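Local coordinates for protein probable WRKY transcription factor 52 (Arabidopsis thaliana, PDB 4C6S) that acts in plant immunity as a disease resistance protein and W-box-binding transcription factor, pairs with RPS4 to recognise AvrRps4 and PopP2, and is represented here by its TIR domain, at residues Leu108-Leu111 with Asp112-Leu116; Glu125-Asp128 with Ser129-Val132. All blocks are in the same frame, centred on the assembly; numbering follows the deposited sequence.

Contact 1: Leu108-Leu111 with Asp112-Leu116; sequences LSEL and DFRGL
E110 and R114 meet one helical turn apart where helix 104-113 of the TIR domain ends in a Schellman motif. The two form a salt bridge. NE and NH2 of R114 both donate to one oxygen, OE2 of E110, each at 2.9 Å and from the same face of the carboxylate plane. OE2 lies in the guanidinium plane, but the two planes are 42° apart. NH2 meets it on the syn side, while NE comes from above the carboxylate plane. The bend in E110 at chi2 (76°) and a matching bend in R114 (chi2 -57°) bring the two ends together. CD2 of F113 sits over the centre of one guanidinium face, 3.6 Å above its plane. E110 and R114 also touch W74 of helix 74-82.

G115 has positive phi and ends the helical turns. Its N bonds to O of D112, and N of L116 reaches back to O of L111 at 2.9 Å. This reversal sends the chain toward strand 119-121, as expected in the beta-alpha-beta unit. L111 and L116 face the sheet: L111 packs on L97 and I119, L116 on V93 and S95. On the exposed side a water donates to O of S109 and to OD2 of D112. Between the two leucines, CD2 of L111 lies 4.1 Å from CD1 of L116.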
# COMPACT_ATOMS: atom_id res chain seq x y z
N LEU A 108 -2.80 -16.08 15.95
CA LEU A 108 -3.21 -15.58 17.27
C LEU A 108 -2.66 -16.50 18.37
O LEU A 108 -2.20 -16.03 19.42
CB LEU A 108 -4.73 -15.46 17.36
CG LEU A 108 -5.30 -14.36 16.47
CD1 LEU A 108 -6.81 -14.30 16.61
CD2 LEU A 108 -4.67 -13.03 16.82
N SER A 109 -2.67 -17.80 18.10
CA SER A 109 -2.09 -18.79 19.02
C SER A 109 -0.60 -18.53 19.19
O SER A 109 -0.08 -18.49 20.31
CB SER A 109 -2.33 -20.20 18.49
OG SER A 109 -1.73 -21.16 19.35
N GLU A 110 0.07 -18.36 18.06
CA GLU A 110 1.51 -18.10 18.05
C GLU A 110 1.82 -16.86 18.89
O GLU A 110 2.68 -16.91 19.77
CB GLU A 110 2.01 -17.92 16.62
CG GLU A 110 3.52 -17.64 16.51
CD GLU A 110 4.39 -18.87 16.74
OE1 GLU A 110 3.91 -20.01 16.53
OE2 GLU A 110 5.57 -18.70 17.11
N LEU A 111 1.12 -15.76 18.63
CA LEU A 111 1.44 -14.51 19.33
C LEU A 111 1.18 -14.63 20.84
O LEU A 111 1.98 -14.14 21.64
CB LEU A 111 0.69 -13.33 18.73
CG LEU A 111 1.09 -13.02 17.29
CD1 LEU A 111 0.26 -11.86 16.75
CD2 LEU A 111 2.58 -12.70 17.17
N ASP A 112 0.08 -15.28 21.21
CA ASP A 112 -0.21 -15.52 22.62
C ASP A 112 0.92 -16.31 23.29
O ASP A 112 1.32 -16.00 24.42
CB ASP A 112 -1.53 -16.26 22.79
CG ASP A 112 -1.78 -16.69 24.22
OD1 ASP A 112 -2.26 -15.85 25.01
OD2 ASP A 112 -1.49 -17.85 24.55
N PHE A 113 1.43 -17.32 22.60
CA PHE A 113 2.53 -18.14 23.11
C PHE A 113 3.79 -17.30 23.31
O PHE A 113 4.58 -17.56 24.23
CB PHE A 113 2.80 -19.30 22.15
CG PHE A 113 3.88 -20.25 22.61
CD1 PHE A 113 3.66 -21.13 23.66
CD2 PHE A 113 5.10 -20.30 21.94
CE1 PHE A 113 4.65 -22.03 24.07
CE2 PHE A 113 6.10 -21.19 22.34
CZ PHE A 113 5.87 -22.05 23.40
N ARG A 114 3.97 -16.28 22.47
CA ARG A 114 5.12 -15.38 22.57
C ARG A 114 4.88 -14.25 23.58
O ARG A 114 5.74 -13.38 23.77
CB ARG A 114 5.48 -14.79 21.20
CG ARG A 114 5.75 -15.82 20.11
CD ARG A 114 6.85 -16.80 20.48
NE ARG A 114 6.86 -17.92 19.54
CZ ARG A 114 7.63 -19.00 19.65
NH1 ARG A 114 8.47 -19.13 20.66
NH2 ARG A 114 7.54 -19.97 18.74
N GLY A 115 3.71 -14.26 24.22
CA GLY A 115 3.38 -13.23 25.19
C GLY A 115 3.03 -11.89 24.58
O GLY A 115 3.21 -10.85 25.22
N LEU A 116 2.54 -11.89 23.34
CA LEU A 116 2.23 -10.64 22.65
C LEU A 116 0.71 -10.47 22.51
O LEU A 116 0.02 -11.37 22.05
CB LEU A 116 2.91 -10.61 21.27
CG LEU A 116 4.43 -10.74 21.31
CD1 LEU A 116 4.99 -10.94 19.92
CD2 LEU A 116 5.05 -9.52 21.94
O HOH W 1 -0.90 -20.06 22.65

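Contact 2: Glu125-Asp128 with Ser129-Val132; sequences ECSD and SILV
Helix 128-143, the last of the TIR domain, begins here, with S127 at the N-cap position. The loop that follows strand 119-121 delivers C126 to this point, and the chain then winds into the first turn. The carbonyl of S127 opens the helical bonding: N of L131 donates to O of S127 at 3.1 Å. N of I130 makes a weak second bond to the same oxygen. One residue on, N of V132 bonds to O of D128 at 2.8 Å.

The hydroxyl of S127 reaches S129. Its chi1 of 88° puts OG between the backbone N and the carbonyl carbon, within bonding distance of OG of S129. A hydrogen bond of 2.8 Å joins OG of S127 and OG of S129, and either could be the donor. The chi1 of S129, 59°, brings its hydroxyl back to the cap. OG of S127 also lies 3.1 Å from N of I130. CG1 of I130 comes equally near this oxygen.

The carboxylate of D128 finds its partners outside the turn. OD2 is hydrogen-bonded to OH of Y98, and OD1 to a glycerol that probably came from the crystallisation liquor. Both carboxylate oxygens are therefore satisfied. L131 and V132 pack on F20 of helix 20-30. The second subunit also reaches this helix start: S22 of that subunit offers OG to N of S129, and its H23 packs on S129. The cap thus belongs to the homodimer contact of this crystal structure. SG of C126 lies 4.2 Å from CB of I130.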
# COMPACT_ATOMS: atom_id res chain seq x y z
N GLU A 125 -12.12 -7.00 2.93
CA GLU A 125 -12.58 -5.76 2.34
C GLU A 125 -12.50 -4.55 3.27
O GLU A 125 -13.36 -3.67 3.24
CB GLU A 125 -13.99 -5.93 1.76
CG GLU A 125 -14.04 -6.98 0.66
CD GLU A 125 -15.45 -7.42 0.33
OE1 GLU A 125 -16.29 -6.55 0.03
OE2 GLU A 125 -15.72 -8.64 0.36
N CYS A 126 -11.46 -4.54 4.12
CA CYS A 126 -11.06 -3.36 4.87
C CYS A 126 -9.77 -2.87 4.26
O CYS A 126 -8.82 -3.65 4.09
CB CYS A 126 -10.82 -3.69 6.34
SG CYS A 126 -10.06 -2.34 7.32
N SER A 127 -9.72 -1.58 3.93
CA SER A 127 -8.60 -1.04 3.17
C SER A 127 -7.30 -1.03 3.99
O SER A 127 -7.29 -0.83 5.23
CB SER A 127 -8.92 0.34 2.64
OG SER A 127 -8.60 1.34 3.57
N ASP A 128 -6.19 -1.27 3.30
CA ASP A 128 -4.88 -1.20 3.95
C ASP A 128 -4.59 0.20 4.45
O ASP A 128 -3.82 0.38 5.39
CB ASP A 128 -3.76 -1.66 3.00
CG ASP A 128 -3.74 -3.15 2.77
OD1 ASP A 128 -4.49 -3.86 3.48
OD2 ASP A 128 -2.99 -3.63 1.89
N SER A 129 -5.17 1.22 3.81
CA SER A 129 -4.92 2.58 4.24
C SER A 129 -5.53 2.77 5.62
O SER A 129 -4.95 3.45 6.47
CB SER A 129 -5.46 3.62 3.26
OG SER A 129 -6.86 3.47 3.08
N ILE A 130 -6.68 2.15 5.86
CA ILE A 130 -7.30 2.20 7.18
C ILE A 130 -6.44 1.44 8.19
O ILE A 130 -6.19 1.94 9.30
CB ILE A 130 -8.74 1.63 7.16
CG1 ILE A 130 -9.63 2.50 6.28
CG2 ILE A 130 -9.31 1.60 8.58
CD1 ILE A 130 -9.90 3.87 6.88
N LEU A 131 -5.95 0.27 7.81
CA LEU A 131 -5.08 -0.53 8.69
C LEU A 131 -3.85 0.27 9.09
O LEU A 131 -3.49 0.30 10.28
CB LEU A 131 -4.66 -1.84 8.01
CG LEU A 131 -3.68 -2.71 8.79
CD1 LEU A 131 -4.26 -3.09 10.18
CD2 LEU A 131 -3.36 -3.98 7.96
N VAL A 132 -3.22 0.93 8.12
CA VAL A 132 -2.09 1.80 8.45
C VAL A 132 -2.48 2.87 9.47
O VAL A 132 -1.77 3.08 10.45
CB VAL A 132 -1.49 2.46 7.20
CG1 VAL A 132 -0.53 3.61 7.58
CG2 VAL A 132 -0.75 1.43 6.38

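Contact 1 ends a helix and contact 2 starts one, in that order along the chain. Their centres are 23 Å apart and their nearest atoms about 12 Å, so they do not touch. Contact 1 is a surface contact: its salt bridge lies beside W74 of helix 74-82, and its leucines face the sheet. Contact 2 is partly buried, because helix 20-30 and the second subunit cover it. Its side-chain chemistry is neutral between the two segments, a pair of serine hydroxyls, while its one buried carboxylate is engaged elsewhere. The second subunit meets the start of helix 128-143 and the loop before it but does not touch 108-116.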